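Local structure of probable zinc protease (Pseudomonas aeruginosa, 4NNZ) at residues L116-D119 against Q120-E124; I163-M166 against A167-Q170. The protein is a subunit of a heterodimeric zinc protease of the M16 family and probably has metallopeptidase activity. One frame throughout, in Å; residues are numbered along the deposited sequence.

Interaction 1. Residues L116-D119 against Q120-E124; sequences LPVD and QFKSE
The carbonyl oxygen of P117 takes the amide of F121 in a short bond, P117 O to F121 N 2.9 Å, with the donor lying almost along the C=O axis (163°). P117 is the N-cap residue of helix 118-137, and this is the bond that closes the helix's first turn. In the next one, from K122 N to V118 O at 3.2 Å, the donor comes in off the plane of the V118 carbonyl, tilted by 32°. One turn on, Q120 O is gripped twice, by the amide of E124 and by the hydroxyl of S123, whose OG donates over 3.2 Å.

Two side chains, those of Q120 and K122, fold back along the chain. Q120 has CG anti to its backbone nitrogen (chi1 -168°) and runs on extended, which carries its amide group back past the entry to the helix. There OE1 of Q120 comes to 3.4 Å from CD of the P117 ring, while its NE2 lies 3.7 Å from CD1 of L116, a side chain that crosses it at about a right angle. On another flank V118 and K122 lie alongside each other, CG2 of V118 at 3.8 Å from CD of K122, so the lysine's aliphatic part rests on the valine.

The buried side goes to helix 49-56. L116, F121 and E124 all touch M56, the Q120 NE2 bonds weakly to the M56 carbonyl, and E124 OE1 makes a weak hydrogen bond to H55 NE2, H55 being the last histidine of the HxxEH signature of M16 peptidases.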
ATOM      1  N   LEU A 116      26.412   1.626  13.930  1.00 71.27           N
ATOM      2  CA  LEU A 116      25.181   1.612  14.654  1.00 71.72           C
ATOM      3  C   LEU A 116      25.185   0.422  15.542  1.00 63.35           C
ATOM      4  O   LEU A 116      24.976  -0.675  15.114  1.00 62.87           O
ATOM      5  CB  LEU A 116      24.025   1.540  13.673  1.00 76.68           C
ATOM      6  CG  LEU A 116      22.614   1.340  14.183  1.00 72.97           C
ATOM      7  CD1 LEU A 116      22.277   2.363  15.237  1.00 68.53           C
ATOM      8  CD2 LEU A 116      21.688   1.480  13.001  1.00 74.25           C
ATOM      9  N   PRO A 117      25.375   0.681  16.804  1.00 66.70           N
ATOM     10  CA  PRO A 117      25.420  -0.349  17.823  1.00 70.51           C
ATOM     11  C   PRO A 117      24.074  -0.879  18.192  1.00 67.96           C
ATOM     12  O   PRO A 117      23.117  -0.165  18.245  1.00 68.47           O
ATOM     13  CB  PRO A 117      25.989   0.393  19.013  1.00 75.42           C
ATOM     14  CG  PRO A 117      26.853   1.420  18.414  1.00 73.37           C
ATOM     15  CD  PRO A 117      26.213   1.829  17.136  1.00 72.47           C
ATOM     16  N   VAL A 118      24.040  -2.133  18.558  1.00 69.45           N
ATOM     17  CA  VAL A 118      22.827  -2.795  18.935  1.00 73.62           C
ATOM     18  C   VAL A 118      22.245  -2.054  20.114  1.00 70.66           C
ATOM     19  O   VAL A 118      21.057  -1.987  20.305  1.00 61.53           O
ATOM     20  CB  VAL A 118      23.168  -4.198  19.395  1.00 75.93           C
ATOM     21  CG1 VAL A 118      24.267  -4.110  20.425  1.00 78.39           C
ATOM     22  CG2 VAL A 118      21.963  -4.889  19.987  1.00 79.83           C
ATOM     23  N   ASP A 119      23.128  -1.575  20.954  1.00 75.77           N
ATOM     24  CA  ASP A 119      22.756  -0.872  22.144  1.00 69.51           C
ATOM     25  C   ASP A 119      22.102   0.453  21.817  1.00 67.29           C
ATOM     26  O   ASP A 119      21.141   0.860  22.444  1.00 65.10           O
ATOM     27  CB  ASP A 119      23.973  -0.730  23.037  1.00 79.83           C
ATOM     28  CG  ASP A 119      24.908  -1.968  22.979  1.00 97.91           C
ATOM     29  OD1 ASP A 119      25.578  -2.172  21.945  1.00 87.01           O
ATOM     30  OD2 ASP A 119      24.970  -2.743  23.967  1.00 91.69           O
ATOM     31  N   GLN A 120      22.645   1.142  20.842  1.00 58.54           N
ATOM     32  CA  GLN A 120      22.067   2.381  20.422  1.00 59.63           C
ATOM     33  C   GLN A 120      20.705   2.119  19.840  1.00 60.46           C
ATOM     34  O   GLN A 120      19.781   2.850  20.065  1.00 55.64           O
ATOM     35  CB  GLN A 120      22.973   3.025  19.381  1.00 61.57           C
ATOM     36  CG  GLN A 120      22.673   4.462  19.038  1.00 69.55           C
ATOM     37  CD  GLN A 120      23.479   4.973  17.851  1.00 79.73           C
ATOM     38  OE1 GLN A 120      24.686   4.793  17.774  1.00 67.44           O
ATOM     39  NE2 GLN A 120      22.805   5.626  16.927  1.00 76.64           N
ATOM     40  N   PHE A 121      20.605   1.074  19.042  1.00 58.53           N
ATOM     41  CA  PHE A 121      19.418   0.848  18.284  1.00 54.28           C
ATOM     42  C   PHE A 121      18.263   0.625  19.199  1.00 49.17           C
ATOM     43  O   PHE A 121      17.238   1.207  19.046  1.00 46.13           O
ATOM     44  CB  PHE A 121      19.604  -0.365  17.388  1.00 56.76           C
ATOM     45  CG  PHE A 121      18.350  -0.810  16.730  1.00 52.28           C
ATOM     46  CD1 PHE A 121      17.823  -0.090  15.720  1.00 46.82           C
ATOM     47  CD2 PHE A 121      17.695  -1.921  17.151  1.00 52.21           C
ATOM     48  CE1 PHE A 121      16.666  -0.469  15.123  1.00 48.25           C
ATOM     49  CE2 PHE A 121      16.529  -2.305  16.563  1.00 52.09           C
ATOM     50  CZ  PHE A 121      16.017  -1.578  15.545  1.00 48.81           C
ATOM     51  N   LYS A 122      18.468  -0.190  20.196  1.00 52.52           N
ATOM     52  CA  LYS A 122      17.400  -0.561  21.070  1.00 55.67           C
ATOM     53  C   LYS A 122      16.811   0.631  21.756  1.00 55.15           C
ATOM     54  O   LYS A 122      15.632   0.661  21.985  1.00 52.71           O
ATOM     55  CB  LYS A 122      17.903  -1.523  22.107  1.00 61.47           C
ATOM     56  CG  LYS A 122      17.449  -2.932  21.876  1.00 71.54           C
ATOM     57  CD  LYS A 122      18.604  -3.798  21.420  1.00 80.70           C
ATOM     58  CE  LYS A 122      18.156  -5.211  21.126  1.00 86.49           C
ATOM     59  NZ  LYS A 122      18.402  -6.138  22.265  1.00 87.25           N
ATOM     60  N   SER A 123      17.628   1.585  22.148  1.00 53.57           N
ATOM     61  CA  SER A 123      17.098   2.823  22.679  1.00 56.95           C
ATOM     62  C   SER A 123      16.372   3.711  21.694  1.00 52.64           C
ATOM     63  O   SER A 123      15.339   4.232  22.001  1.00 54.82           O
ATOM     64  CB  SER A 123      18.158   3.598  23.439  1.00 58.46           C
ATOM     65  OG  SER A 123      18.773   4.543  22.619  1.00 61.41           O
ATOM     66  N   GLU A 124      16.933   3.899  20.521  1.00 49.61           N
ATOM     67  CA  GLU A 124      16.362   4.786  19.536  1.00 51.85           C
ATOM     68  C   GLU A 124      15.014   4.376  18.998  1.00 48.15           C
ATOM     69  O   GLU A 124      14.210   5.208  18.682  1.00 45.64           O
ATOM     70  CB  GLU A 124      17.328   5.038  18.408  1.00 54.81           C
ATOM     71  CG  GLU A 124      18.449   5.978  18.758  1.00 68.49           C
ATOM     72  CD  GLU A 124      17.990   7.364  19.170  1.00 82.51           C
ATOM     73  OE1 GLU A 124      17.063   7.915  18.551  1.00 82.94           O
ATOM     74  OE2 GLU A 124      18.580   7.925  20.110  1.00 81.54           O
TER

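Interaction 2. Residues I163-M166 against A167-Q170; sequences IGWM and ADLQ
L169 lies across the carbonyls leading into helix 166-171: its CD2 is 3.4 Å from I163 O, and its CG lies equally close to W165 O. CG stands anti to the carbonyl carbon (chi1 -55°), which turns the branches back toward the incoming loop. G164 has a positive phi (103°) suited to glycine, and with no CB it lets L169 CD2 come in close. W165 is the N-cap residue; its carbonyl receives L169 N at 3.0 Å, and M166 O receives Q170 N at 2.8 Å. Outside the turn M166 and Q170 cross obliquely, M166 CG meeting Q170 NE2 at 3.7 Å, while M166 SD approaches L169 CD1 at 4.3 Å.

D168 runs beside W165 and points the same way. Its carboxylate stands perpendicular to the indole, with OD2 at the ring edge, 3.8 Å from CD1 of W165. The same OD2 accepts a hydrogen bond from the T47 hydroxyl, and OD1 forms a salt bridge with R171. Paired with R171, the buried carboxylate is probably ionised, and through T47 it ties the first turn of this helix to the segment around that threonine.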
ATOM      1  N   ILE A 163       6.768   8.143   8.864  1.00 30.45           N
ATOM      2  CA  ILE A 163       7.133   7.721  10.195  1.00 31.83           C
ATOM      3  C   ILE A 163       7.130   6.216  10.368  1.00 31.95           C
ATOM      4  O   ILE A 163       7.913   5.694  11.099  1.00 30.62           O
ATOM      5  CB  ILE A 163       6.315   8.408  11.299  1.00 33.33           C
ATOM      6  CG1 ILE A 163       6.834   8.017  12.667  1.00 32.77           C
ATOM      7  CG2 ILE A 163       4.887   7.999  11.249  1.00 34.86           C
ATOM      8  CD1 ILE A 163       8.243   8.439  12.947  1.00 31.80           C
ATOM      9  N   GLY A 164       6.247   5.551   9.657  1.00 32.00           N
ATOM     10  CA  GLY A 164       6.055   4.127   9.712  1.00 33.11           C
ATOM     11  C   GLY A 164       4.845   3.739  10.498  1.00 33.20           C
ATOM     12  O   GLY A 164       4.480   4.424  11.388  1.00 37.78           O
ATOM     13  N   TRP A 165       4.194   2.659  10.142  1.00 33.52           N
ATOM     14  CA  TRP A 165       3.092   2.146  10.928  1.00 35.00           C
ATOM     15  C   TRP A 165       3.610   1.519  12.211  1.00 33.52           C
ATOM     16  O   TRP A 165       4.659   0.959  12.234  1.00 34.10           O
ATOM     17  CB  TRP A 165       2.281   1.143  10.129  1.00 33.99           C
ATOM     18  CG  TRP A 165       1.681   1.625   8.857  1.00 34.14           C
ATOM     19  CD1 TRP A 165       2.028   1.259   7.618  1.00 36.15           C
ATOM     20  CD2 TRP A 165       0.604   2.524   8.706  1.00 35.63           C
ATOM     21  NE1 TRP A 165       1.258   1.859   6.703  1.00 35.27           N
ATOM     22  CE2 TRP A 165       0.363   2.650   7.347  1.00 35.82           C
ATOM     23  CE3 TRP A 165      -0.168   3.254   9.589  1.00 34.05           C
ATOM     24  CZ2 TRP A 165      -0.604   3.465   6.853  1.00 37.69           C
ATOM     25  CZ3 TRP A 165      -1.132   4.034   9.100  1.00 36.69           C
ATOM     26  CH2 TRP A 165      -1.346   4.148   7.748  1.00 38.17           C
ATOM     27  N   MET A 166       2.853   1.603  13.273  1.00 36.26           N
ATOM     28  CA  MET A 166       3.338   1.188  14.554  1.00 36.77           C
ATOM     29  C   MET A 166       3.691  -0.269  14.596  1.00 38.52           C
ATOM     30  O   MET A 166       4.634  -0.667  15.231  1.00 37.73           O
ATOM     31  CB  MET A 166       2.361   1.538  15.653  1.00 36.98           C
ATOM     32  CG  MET A 166       2.915   1.257  17.032  1.00 40.48           C
ATOM     33  SD  MET A 166       4.271   2.286  17.540  1.00 40.20           S
ATOM     34  CE  MET A 166       3.323   3.661  18.119  1.00 40.44           C
ATOM     35  N   ALA A 167       2.912  -1.058  13.905  1.00 36.79           N
ATOM     36  CA  ALA A 167       3.155  -2.449  13.831  1.00 35.72           C
ATOM     37  C   ALA A 167       4.487  -2.701  13.202  1.00 37.00           C
ATOM     38  O   ALA A 167       5.172  -3.596  13.591  1.00 40.10           O
ATOM     39  CB  ALA A 167       2.062  -3.105  13.042  1.00 34.84           C
ATOM     40  N   ASP A 168       4.838  -1.947  12.189  1.00 36.96           N
ATOM     41  CA  ASP A 168       6.132  -2.083  11.575  1.00 39.06           C
ATOM     42  C   ASP A 168       7.286  -1.654  12.459  1.00 37.59           C
ATOM     43  O   ASP A 168       8.262  -2.318  12.540  1.00 35.11           O
ATOM     44  CB  ASP A 168       6.177  -1.398  10.206  1.00 39.90           C
ATOM     45  CG  ASP A 168       5.088  -1.863   9.286  1.00 40.46           C
ATOM     46  OD1 ASP A 168       4.430  -2.828   9.592  1.00 39.33           O
ATOM     47  OD2 ASP A 168       4.856  -1.253   8.259  1.00 41.45           O
ATOM     48  N   LEU A 169       7.153  -0.539  13.132  1.00 37.83           N
ATOM     49  CA  LEU A 169       8.173  -0.062  14.018  1.00 35.64           C
ATOM     50  C   LEU A 169       8.357  -1.054  15.112  1.00 34.37           C
ATOM     51  O   LEU A 169       9.435  -1.304  15.553  1.00 34.84           O
ATOM     52  CB  LEU A 169       7.779   1.273  14.597  1.00 36.02           C
ATOM     53  CG  LEU A 169       7.436   2.359  13.603  1.00 36.57           C
ATOM     54  CD1 LEU A 169       6.794   3.530  14.275  1.00 38.97           C
ATOM     55  CD2 LEU A 169       8.632   2.809  12.815  1.00 35.81           C
ATOM     56  N   GLN A 170       7.264  -1.638  15.527  1.00 37.31           N
ATOM     57  CA  GLN A 170       7.257  -2.635  16.564  1.00 40.11           C
ATOM     58  C   GLN A 170       8.037  -3.852  16.210  1.00 34.98           C
ATOM     59  O   GLN A 170       8.520  -4.497  17.071  1.00 37.49           O
ATOM     60  CB  GLN A 170       5.852  -3.018  16.934  1.00 41.38           C
ATOM     61  CG  GLN A 170       5.323  -2.206  18.074  1.00 47.47           C
ATOM     62  CD  GLN A 170       3.830  -2.276  18.202  1.00 59.15           C
ATOM     63  OE1 GLN A 170       3.142  -2.818  17.359  1.00 55.67           O
ATOM     64  NE2 GLN A 170       3.321  -1.725  19.269  1.00 64.95           N
TER

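How the interactions relate
Interactions 1 and 2 follow one another along the chain and lie on the same side of its centre, their own centres about 17 Å apart and their nearest atoms about 7 Å, without touching. Each is the first turn of a helix opened by an N-cap residue. Helix 118-137 connects them: interaction 1 is its start, whereas further along it R132 bonds to G164 O and packs on I163, M166 and L169. Both also border the region of helix 49-56, interaction 1 through H55 and M56, interaction 2 through T47 just ahead of it. In active M16 peptidases the HxxEH signature's two histidines bind zinc together with a later glutamate, and interaction 1 probably borders that site.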